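Local structure of phospholyase (Arthrobacter aurescens, 5G4I) at residues S143-H148 against F221-L226; F215-L220 against V248-V253; A155-G160 against G168-A173. The protein is a pyridoxal-phosphate-dependent phospholyase of the class III aminotransferase family, probably releasing phosphate from phosphoethanolamine by elimination. All coordinates share one frame; numbering follows the deposited sequence.

Contacts 1 and 2 share the pyridoxal-5'-phosphate, their centres about 10 Å apart, and one hydrogen bond joins them at the cofactor: His148 ND1 of contact 1 lies 2.9 Å from Asp251 OD2 of contact 2. Contact 3 lies further out, about 13 Å from contact 1 and 15 Å from contact 2, centre to centre. It reaches contact 1 through two probable hydrogen bonds, Ser143 O to Thr159 OG1 and Ser146 O to Gly160 N, each 2.8 Å, so residues 155-160 are bonded directly to the loop that carries Tyr147 and His148. Contacts 2 and 3 meet where Leu216 CD2 packs 3.8 Å from Ile157 CD1, against the same sheet.

Contact 1. Residues S143-H148 against F221-L226; sequences SDFSYH and FSTEGL. With PLP (pyridoxal-5'-phosphate), chain C.
Ser143 and Glu224 make the direct hydrogen bond of this contact: Ser143 OG donates to Glu224 OE2 over 2.6 Å, meeting the carboxylate on its anti side and 17° out of its plane. The same hydroxyl accepts from the backbone N of Phe145 at 3.1 Å, closing an ST turn. A serine suits the place because its short hydroxyl can give a proton across the contact and take one from its own loop. The Glu224 chain is bent at chi2 (85°), which swings CD in to 3.3 Å from Phe145 O and brings OE2 to the serine. This carboxyl carbon also lies at the edge of the Phe221 ring, in the ring plane.

Beside this bond, Phe145 and Thr223 cross at about a right angle. Phe145 turns the edge of its ring to the backbone, with CD2 3.3 Å from Thr223 O in the plane of the ring, while Thr223 CG2 packs against Phe145 O at 3.4 Å. The branched threonine divides its work: this methyl serves the packing, and OG1 shares a water, 2.7 Å away, which donates to Tyr147 O.

Further out, the type I turn from Ser222 to Gly225 presents Thr223 and Glu224. Gly225 has a positive phi (109°), where a side chain would be jammed against the preceding carbonyl O, so glycine is called for. In the other loop, Ser146 OG donates to Ser143 O. Tyr147 and His148 line the pyridoxal-5'-phosphate pocket, with His148 O 3.2 Å from PLP C6; Tyr147 also packs on Phe309 of the second subunit. Residues 143-148 lead from strand 140-143 to helix 152-155, and residues 221-226 from strand 214-217 toward helix 233-243, with Ser222 and Leu226 resting on Phe368 of strand 368-373.

Contact 2. Residues F215-L220 against V248-V253; sequences FLFDPL and VISDEV. With PLP (pyridoxal-5'-phosphate), chain C.
Asp251 begins its path to the cofactor against the neighbouring strand: its CB packs 3.6 Å from Phe217 O and 4.1 Å from Leu216 CD1. CG stands anti to the backbone N (chi1 177°), directing the carboxylate past the strand end. There OD1 accepts from Val253 N at 3.0 Å, nearly along its C-O axis; this Asx turn restrains the carboxylate's rotation. OD2 lies 2.8 Å from PLP N1; His148 ND1 and Asn124 ND2 hydrogen-bond to this oxygen. Aspartate, short and with two acceptor oxygens, can thus serve turn and cofactor together. Val253 then lays CG1 against the pyridine ring, 3.4 Å from C3.

Behind Asp251, three backbone bonds hold the parallel strands in register: Ile249 N to Phe215 O, Phe217 N to Ile249 O and Asp251 N to Phe217 O. Leu216 CD1 meets Ile249 CG2 at 3.6 Å on one face of the sheet. On the other, Val248 CG1 touches the edge of the Phe217 ring at CE1 (3.8 Å). Strands 214-217 and 247-251, joined through helix 233-243, form a beta-alpha-beta unit, and an aspartate facing the pyridine nitrogen is a hallmark of fold type I PLP enzymes.

Contact 3. Residues A155-G160 against G168-A173; sequences AEITTG and GAHVRA
Glu156 and His170 cross at about a right angle where the chain leaving helix 152-155 turns over strand 171-174, an outermost strand of the mixed seven-strand sheet that includes strands 140-143, 214-217 and 247-251 in this fold type I PLP enzyme. The carboxylate and imidazole planes stand 75° apart, and Glu156 OE1 comes to 3.7 Å from His170 CE1, an oblique approach without a hydrogen bond. The glutamate chain runs extended beyond CG, which carries its acid group out to the imidazole.

His170 has its ring between the backbone N and the carbonyl carbon (chi1 61°), folding it back so that Val171 CG2 lies over the centre of one face. That same methyl meets Ile157 CG2 at 3.7 Å, the two side chains again nearly perpendicular. Val171 suits the place because its compact CG2 fits between the imidazole face and Ile157 CG2. Ile157 also packs on Val140 and Val142 of strand 140-143. Further along, Thr159 CG2 faces Ala173 CB at 4.1 Å, while Thr159 OG1 hydrogen-bonds to Ser143 O.

The backbones are joined by Gly168 N donating to Glu156 O, 2.9 Å long, nearly straight at 167° and in the carbonyl plane. Having no side chain, Gly168 can sit close beside both Glu156 O and the imidazole. A type I turn from Gly168 then leads to Val171 and the strand. On the side of the strand away from residues 155-160, Arg172 ties this turn to the strand: its NH1 donates to Ala169 O at 2.9 Å and to Val171 O at 3.0 Å, both oxygens lying in the guanidinium plane.

Contact 1. Residues S143-H148 against F221-L226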
loop_
_atom_site.group_PDB
_atom_site.type_symbol
_atom_site.label_atom_id
_atom_site.label_comp_id
_atom_site.label_asym_id
_atom_site.label_seq_id
_atom_site.Cartn_x
_atom_site.Cartn_y
_atom_site.Cartn_z
ATOM N N SER A 143 17.536 8.452 -12.265
ATOM C CA SER A 143 17.658 8.836 -13.654
ATOM C C SER A 143 16.734 10.020 -14.014
ATOM O O SER A 143 15.728 10.257 -13.321
ATOM C CB SER A 143 17.285 7.647 -14.587
ATOM O OG SER A 143 15.980 7.741 -15.023
ATOM N N ASP A 144 17.086 10.707 -15.103
ATOM C CA ASP A 144 16.286 11.803 -15.650
ATOM C C ASP A 144 15.063 11.390 -16.430
ATOM O O ASP A 144 14.359 12.291 -16.919
ATOM C CB ASP A 144 17.142 12.766 -16.461
ATOM C CG ASP A 144 17.607 12.224 -17.759
ATOM O OD1 ASP A 144 17.305 11.102 -18.214
ATOM O OD2 ASP A 144 18.481 12.979 -18.359
ATOM N N PHE A 145 14.665 10.102 -16.445
ATOM C CA PHE A 145 13.347 9.729 -17.005
ATOM C C PHE A 145 12.894 8.415 -16.310
ATOM O O PHE A 145 12.860 7.339 -16.922
ATOM C CB PHE A 145 13.360 9.669 -18.549
ATOM C CG PHE A 145 11.984 9.912 -19.149
ATOM C CD1 PHE A 145 11.507 11.185 -19.199
ATOM C CD2 PHE A 145 11.195 8.848 -19.518
ATOM C CE1 PHE A 145 10.210 11.443 -19.705
ATOM C CE2 PHE A 145 9.895 9.149 -20.092
ATOM C CZ PHE A 145 9.487 10.384 -20.116
ATOM N N SER A 146 12.566 8.563 -15.022
ATOM C CA SER A 146 12.230 7.392 -14.160
ATOM C C SER A 146 10.918 7.552 -13.421
ATOM O O SER A 146 10.377 8.664 -13.273
ATOM C CB SER A 146 13.354 7.104 -13.162
ATOM O OG SER A 146 13.725 8.221 -12.427
ATOM N N TYR A 147 10.417 6.423 -12.901
ATOM C CA TYR A 147 9.187 6.400 -12.105
ATOM C C TYR A 147 9.258 5.259 -11.069
ATOM O O TYR A 147 9.453 4.088 -11.425
ATOM C CB TYR A 147 7.925 6.269 -12.969
ATOM C CG TYR A 147 6.659 6.133 -12.137
ATOM C CD1 TYR A 147 6.141 7.208 -11.446
ATOM C CD2 TYR A 147 6.023 4.882 -11.964
ATOM C CE1 TYR A 147 5.039 7.119 -10.636
ATOM C CE2 TYR A 147 4.865 4.781 -11.194
ATOM C CZ TYR A 147 4.376 5.882 -10.523
ATOM O OH TYR A 147 3.277 5.781 -9.705
ATOM N N HIS A 148 9.181 5.632 -9.777
ATOM C CA HIS A 148 9.335 4.641 -8.690
ATOM C C HIS A 148 8.134 4.546 -7.744
ATOM O O HIS A 148 8.117 3.801 -6.758
ATOM C CB HIS A 148 10.657 4.979 -7.898
ATOM C CG HIS A 148 11.879 4.857 -8.740
ATOM N ND1 HIS A 148 12.401 3.659 -9.143
ATOM C CD2 HIS A 148 12.694 5.808 -9.292
ATOM C CE1 HIS A 148 13.450 3.873 -9.903
ATOM N NE2 HIS A 148 13.631 5.161 -10.055
ATOM N N PHE A 221 16.338 -0.120 -16.793
ATOM C CA PHE A 221 16.105 1.256 -17.291
ATOM C C PHE A 221 14.999 1.254 -18.346
ATOM O O PHE A 221 15.170 1.852 -19.452
ATOM C CB PHE A 221 17.434 1.884 -17.758
ATOM C CG PHE A 221 18.418 2.063 -16.585
ATOM C CD1 PHE A 221 18.307 3.177 -15.740
ATOM C CD2 PHE A 221 19.399 1.100 -16.316
ATOM C CE1 PHE A 221 19.177 3.296 -14.649
ATOM C CE2 PHE A 221 20.234 1.256 -15.237
ATOM C CZ PHE A 221 20.139 2.348 -14.404
ATOM N N SER A 222 13.865 0.647 -17.987
ATOM C CA SER A 222 12.745 0.500 -18.908
ATOM C C SER A 222 11.989 1.765 -19.228
ATOM O O SER A 222 11.799 2.093 -20.442
ATOM C CB SER A 222 11.817 -0.612 -18.443
ATOM O OG SER A 222 11.265 -0.344 -17.181
ATOM N N THR A 223 11.580 2.573 -18.255
ATOM C CA THR A 223 10.896 3.841 -18.499
ATOM C C THR A 223 11.755 4.798 -19.380
ATOM O O THR A 223 11.218 5.616 -20.142
ATOM C CB THR A 223 10.529 4.500 -17.144
ATOM O OG1 THR A 223 9.715 3.580 -16.424
ATOM C CG2 THR A 223 9.782 5.830 -17.270
ATOM N N GLU A 224 13.084 4.726 -19.155
ATOM C CA GLU A 224 14.086 5.527 -19.851
ATOM C C GLU A 224 14.246 5.155 -21.358
ATOM O O GLU A 224 14.936 5.893 -22.106
ATOM C CB GLU A 224 15.458 5.263 -19.203
ATOM C CG GLU A 224 15.650 5.827 -17.784
ATOM C CD GLU A 224 15.146 4.926 -16.676
ATOM O OE1 GLU A 224 14.497 3.844 -16.926
ATOM O OE2 GLU A 224 15.380 5.268 -15.485
ATOM N N GLY A 225 13.627 4.071 -21.799
ATOM C CA GLY A 225 13.746 3.525 -23.188
ATOM C C GLY A 225 14.509 2.240 -23.338
ATOM O O GLY A 225 15.015 1.951 -24.464
ATOM N N LEU A 226 14.693 1.432 -22.309
ATOM C CA LEU A 226 15.419 0.176 -22.298
ATOM C C LEU A 226 16.883 0.282 -22.698
ATOM O O LEU A 226 17.330 -0.139 -23.790
ATOM C CB LEU A 226 14.682 -0.943 -23.161
ATOM C CG LEU A 226 13.480 -1.573 -22.533
ATOM C CD1 LEU A 226 12.758 -2.476 -23.600
ATOM C CD2 LEU A 226 13.870 -2.439 -21.311
HETATM N N1 PLP C . 8.717 1.103 -9.464
HETATM C C2 PLP C . 8.669 0.548 -10.699
HETATM C C2A PLP C . 9.944 0.308 -11.465
HETATM C C3 PLP C . 7.364 0.172 -11.299
HETATM O O3 PLP C . 7.291 -0.388 -12.538
HETATM C C4 PLP C . 6.146 0.432 -10.499
HETATM C C4A PLP C . 4.799 0.092 -11.012
HETATM C C5 PLP C . 6.334 1.044 -9.162
HETATM C C6 PLP C . 7.621 1.345 -8.723
HETATM C C5A PLP C . 5.140 1.341 -8.284
HETATM O O4P PLP C . 4.344 0.166 -8.150
HETATM P P PLP C . 2.872 0.247 -7.502
HETATM O O1P PLP C . 2.013 0.796 -8.617
HETATM O O2P PLP C . 2.562 -1.182 -7.124
HETATM O O3P PLP C . 3.042 1.180 -6.328
HETATM O O HOH W 1 9.087 2.897 -13.930
#

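Contact 2. Residues F215-L220 against V248-V253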
loop_
_atom_site.group_PDB
_atom_site.type_symbol
_atom_site.label_atom_id
_atom_site.label_comp_id
_atom_site.label_asym_id
_atom_site.label_seq_id
_atom_site.Cartn_x
_atom_site.Cartn_y
_atom_site.Cartn_z
ATOM N N PHE A 215 21.285 6.073 -4.176
ATOM C CA PHE A 215 21.043 5.938 -5.637
ATOM C C PHE A 215 19.959 4.862 -5.797
ATOM O O PHE A 215 20.133 3.750 -5.256
ATOM C CB PHE A 215 22.373 5.508 -6.360
ATOM C CG PHE A 215 22.224 5.079 -7.789
ATOM C CD1 PHE A 215 21.733 5.935 -8.723
ATOM C CD2 PHE A 215 22.677 3.797 -8.214
ATOM C CE1 PHE A 215 21.666 5.588 -10.100
ATOM C CE2 PHE A 215 22.564 3.457 -9.537
ATOM C CZ PHE A 215 22.082 4.322 -10.493
ATOM N N LEU A 216 18.908 5.198 -6.504
ATOM C CA LEU A 216 17.735 4.326 -6.672
ATOM C C LEU A 216 17.564 4.123 -8.183
ATOM O O LEU A 216 17.572 5.094 -8.987
ATOM C CB LEU A 216 16.469 5.064 -6.143
ATOM C CG LEU A 216 15.107 4.466 -6.416
ATOM C CD1 LEU A 216 14.953 3.055 -5.882
ATOM C CD2 LEU A 216 14.005 5.388 -5.863
ATOM N N PHE A 217 17.424 2.862 -8.660
ATOM C CA PHE A 217 17.411 2.575 -10.124
ATOM C C PHE A 217 16.649 1.296 -10.407
ATOM O O PHE A 217 16.682 0.327 -9.628
ATOM C CB PHE A 217 18.852 2.498 -10.722
ATOM C CG PHE A 217 19.627 1.236 -10.361
ATOM C CD1 PHE A 217 20.102 1.011 -9.070
ATOM C CD2 PHE A 217 19.906 0.257 -11.323
ATOM C CE1 PHE A 217 20.842 -0.150 -8.773
ATOM C CE2 PHE A 217 20.656 -0.894 -11.035
ATOM C CZ PHE A 217 21.118 -1.093 -9.761
ATOM N N ASP A 218 15.999 1.294 -11.608
ATOM C CA ASP A 218 15.508 0.070 -12.275
ATOM C C ASP A 218 16.602 -0.528 -13.105
ATOM O O ASP A 218 17.053 0.128 -14.086
ATOM C CB ASP A 218 14.296 0.438 -13.164
ATOM C CG ASP A 218 13.902 -0.593 -14.216
ATOM O OD1 ASP A 218 14.288 -1.781 -14.094
ATOM O OD2 ASP A 218 13.179 -0.155 -15.190
ATOM N N PRO A 219 17.095 -1.730 -12.800
ATOM C CA PRO A 219 18.251 -2.314 -13.613
ATOM C C PRO A 219 18.047 -2.407 -15.125
ATOM O O PRO A 219 18.999 -2.328 -15.891
ATOM C CB PRO A 219 18.378 -3.750 -13.016
ATOM C CG PRO A 219 17.966 -3.592 -11.596
ATOM C CD PRO A 219 16.790 -2.596 -11.618
ATOM N N LEU A 220 16.808 -2.570 -15.594
ATOM C CA LEU A 220 16.479 -2.602 -17.037
ATOM C C LEU A 220 16.411 -1.185 -17.657
ATOM O O LEU A 220 16.349 -1.033 -18.935
ATOM C CB LEU A 220 15.150 -3.345 -17.317
ATOM C CG LEU A 220 15.335 -4.889 -17.337
ATOM C CD1 LEU A 220 13.951 -5.576 -17.332
ATOM C CD2 LEU A 220 16.139 -5.374 -18.565
ATOM N N VAL A 248 22.744 1.961 -1.887
ATOM C CA VAL A 248 22.188 1.622 -3.221
ATOM C C VAL A 248 20.886 0.834 -3.073
ATOM O O VAL A 248 20.849 -0.186 -2.337
ATOM C CB VAL A 248 23.196 0.793 -4.052
ATOM C CG1 VAL A 248 22.537 0.378 -5.397
ATOM C CG2 VAL A 248 24.490 1.593 -4.279
ATOM N N ILE A 249 19.814 1.312 -3.757
ATOM C CA ILE A 249 18.520 0.626 -3.800
ATOM C C ILE A 249 18.320 0.117 -5.274
ATOM O O ILE A 249 18.225 0.930 -6.199
ATOM C CB ILE A 249 17.287 1.479 -3.426
ATOM C CG1 ILE A 249 17.423 2.135 -2.014
ATOM C CG2 ILE A 249 15.986 0.610 -3.468
ATOM C CD1 ILE A 249 16.431 3.255 -1.789
ATOM N N SER A 250 18.171 -1.225 -5.443
ATOM C CA SER A 250 17.664 -1.762 -6.748
ATOM C C SER A 250 16.156 -1.922 -6.685
ATOM O O SER A 250 15.681 -2.763 -5.845
ATOM C CB SER A 250 18.308 -3.114 -7.094
ATOM O OG SER A 250 17.872 -3.555 -8.377
ATOM N N ASP A 251 15.442 -1.208 -7.568
ATOM C CA ASP A 251 13.968 -1.333 -7.704
ATOM C C ASP A 251 13.753 -2.457 -8.740
ATOM O O ASP A 251 14.049 -2.282 -9.908
ATOM C CB ASP A 251 13.402 -0.000 -8.161
ATOM C CG ASP A 251 11.902 -0.031 -8.409
ATOM O OD1 ASP A 251 11.355 -1.120 -8.599
ATOM O OD2 ASP A 251 11.300 1.081 -8.513
ATOM N N GLU A 252 13.305 -3.620 -8.209
ATOM C CA GLU A 252 13.072 -4.855 -8.992
ATOM C C GLU A 252 11.649 -5.012 -9.399
ATOM O O GLU A 252 11.262 -6.122 -9.834
ATOM C CB GLU A 252 13.571 -6.069 -8.221
ATOM C CG GLU A 252 15.068 -6.084 -8.009
ATOM C CD GLU A 252 15.908 -6.441 -9.221
ATOM O OE1 GLU A 252 15.362 -7.071 -10.147
ATOM O OE2 GLU A 252 17.111 -6.102 -9.191
ATOM N N VAL A 253 10.844 -3.966 -9.366
ATOM C CA VAL A 253 9.419 -4.135 -9.767
ATOM C C VAL A 253 9.302 -4.547 -11.201
ATOM O O VAL A 253 8.411 -5.439 -11.491
ATOM C CB VAL A 253 8.584 -2.835 -9.435
ATOM C CG1 VAL A 253 7.183 -2.964 -9.991
ATOM C CG2 VAL A 253 8.581 -2.566 -7.961
HETATM N N1 PLP C . 8.717 1.103 -9.464
HETATM C C2 PLP C . 8.669 0.548 -10.699
HETATM C C2A PLP C . 9.944 0.308 -11.465
HETATM C C3 PLP C . 7.364 0.172 -11.299
HETATM O O3 PLP C . 7.291 -0.388 -12.538
HETATM C C4 PLP C . 6.146 0.432 -10.499
HETATM C C4A PLP C . 4.799 0.092 -11.012
HETATM C C5 PLP C . 6.334 1.044 -9.162
HETATM C C6 PLP C . 7.621 1.345 -8.723
HETATM C C5A PLP C . 5.140 1.341 -8.284
HETATM O O4P PLP C . 4.344 0.166 -8.150
HETATM P P PLP C . 2.872 0.247 -7.502
HETATM O O1P PLP C . 2.013 0.796 -8.617
HETATM O O2P PLP C . 2.562 -1.182 -7.124
HETATM O O3P PLP C . 3.042 1.180 -6.328
HETATM O O HOH W 2 12.764 -3.010 -12.115
#

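Contact 3. Residues A155-G160 against G168-A173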
loop_
_atom_site.group_PDB
_atom_site.type_symbol
_atom_site.label_atom_id
_atom_site.label_comp_id
_atom_site.label_asym_id
_atom_site.label_seq_id
_atom_site.Cartn_x
_atom_site.Cartn_y
_atom_site.Cartn_z
ATOM N N ALA A 155 6.832 11.303 -5.406
ATOM C CA ALA A 155 6.519 12.363 -6.333
ATOM C C ALA A 155 7.593 13.424 -6.430
ATOM O O ALA A 155 7.897 13.853 -7.547
ATOM C CB ALA A 155 5.193 13.026 -5.909
ATOM N N GLU A 156 8.206 13.740 -5.285
ATOM C CA GLU A 156 9.287 14.740 -5.259
ATOM C C GLU A 156 10.529 14.334 -6.035
ATOM O O GLU A 156 11.407 15.224 -6.277
ATOM C CB GLU A 156 9.638 15.093 -3.799
ATOM C CG GLU A 156 8.505 15.838 -3.046
ATOM C CD GLU A 156 8.784 16.046 -1.569
ATOM O OE1 GLU A 156 9.764 15.504 -1.036
ATOM O OE2 GLU A 156 7.927 16.622 -0.869
ATOM N N ILE A 157 10.697 13.028 -6.347
ATOM C CA ILE A 157 11.898 12.568 -7.085
ATOM C C ILE A 157 11.552 12.147 -8.506
ATOM O O ILE A 157 12.417 11.710 -9.251
ATOM C CB ILE A 157 12.643 11.436 -6.317
ATOM C CG1 ILE A 157 11.944 10.063 -6.471
ATOM C CG2 ILE A 157 12.872 11.792 -4.878
ATOM C CD1 ILE A 157 12.622 8.892 -5.787
ATOM N N THR A 158 10.246 12.217 -8.917
ATOM C CA THR A 158 9.768 11.694 -10.193
ATOM C C THR A 158 10.164 12.567 -11.404
ATOM O O THR A 158 9.878 13.773 -11.411
ATOM C CB THR A 158 8.238 11.516 -10.163
ATOM O OG1 THR A 158 7.880 10.529 -9.154
ATOM C CG2 THR A 158 7.680 11.062 -11.464
ATOM N N THR A 159 10.783 11.942 -12.450
ATOM C CA THR A 159 11.235 12.635 -13.657
ATOM C C THR A 159 10.546 12.110 -14.937
ATOM O O THR A 159 10.585 12.854 -15.989
ATOM C CB THR A 159 12.727 12.536 -13.776
ATOM O OG1 THR A 159 13.101 11.144 -13.833
ATOM C CG2 THR A 159 13.443 13.249 -12.628
ATOM N N GLY A 160 9.946 10.927 -14.949
ATOM C CA GLY A 160 9.431 10.296 -16.155
ATOM C C GLY A 160 7.951 10.302 -16.308
ATOM O O GLY A 160 7.399 9.673 -17.264
ATOM N N GLY A 168 12.326 17.943 -6.175
ATOM C CA GLY A 168 12.874 18.358 -4.888
ATOM C C GLY A 168 14.278 18.924 -4.943
ATOM O O GLY A 168 15.104 18.457 -5.756
ATOM N N ALA A 169 14.530 19.899 -4.040
ATOM C CA ALA A 169 15.921 20.415 -4.026
ATOM C C ALA A 169 16.949 19.391 -3.598
ATOM O O ALA A 169 18.149 19.562 -3.918
ATOM C CB ALA A 169 15.979 21.578 -3.022
ATOM N N HIS A 170 16.518 18.322 -2.928
ATOM C CA HIS A 170 17.411 17.238 -2.474
ATOM C C HIS A 170 17.668 16.191 -3.595
ATOM O O HIS A 170 18.281 15.131 -3.278
ATOM C CB HIS A 170 16.849 16.552 -1.218
ATOM C CG HIS A 170 15.490 15.905 -1.453
ATOM N ND1 HIS A 170 14.326 16.662 -1.659
ATOM C CD2 HIS A 170 15.127 14.613 -1.507
ATOM C CE1 HIS A 170 13.314 15.811 -1.884
ATOM N NE2 HIS A 170 13.768 14.578 -1.763
ATOM N N VAL A 171 17.230 16.441 -4.813
ATOM C CA VAL A 171 17.271 15.401 -5.894
ATOM C C VAL A 171 18.250 15.910 -6.964
ATOM O O VAL A 171 18.160 17.093 -7.391
ATOM C CB VAL A 171 15.845 15.124 -6.469
ATOM C CG1 VAL A 171 15.885 13.989 -7.502
ATOM C CG2 VAL A 171 14.895 14.879 -5.324
ATOM N N ARG A 172 19.045 14.980 -7.539
ATOM C CA ARG A 172 19.745 15.202 -8.791
ATOM C C ARG A 172 19.406 14.112 -9.778
ATOM O O ARG A 172 19.555 12.912 -9.411
ATOM C CB ARG A 172 21.288 15.348 -8.605
ATOM C CG ARG A 172 21.719 16.536 -7.715
ATOM C CD ARG A 172 21.423 17.920 -8.346
ATOM N NE ARG A 172 21.909 18.981 -7.438
ATOM C CZ ARG A 172 21.213 19.433 -6.416
ATOM N NH1 ARG A 172 20.023 18.965 -6.065
ATOM N NH2 ARG A 172 21.772 20.273 -5.486
ATOM N N ALA A 173 18.962 14.517 -10.997
ATOM C CA ALA A 173 18.642 13.579 -12.077
ATOM C C ALA A 173 19.827 13.333 -12.997
ATOM O O ALA A 173 20.536 14.310 -13.422
ATOM C CB ALA A 173 17.490 14.139 -12.829
#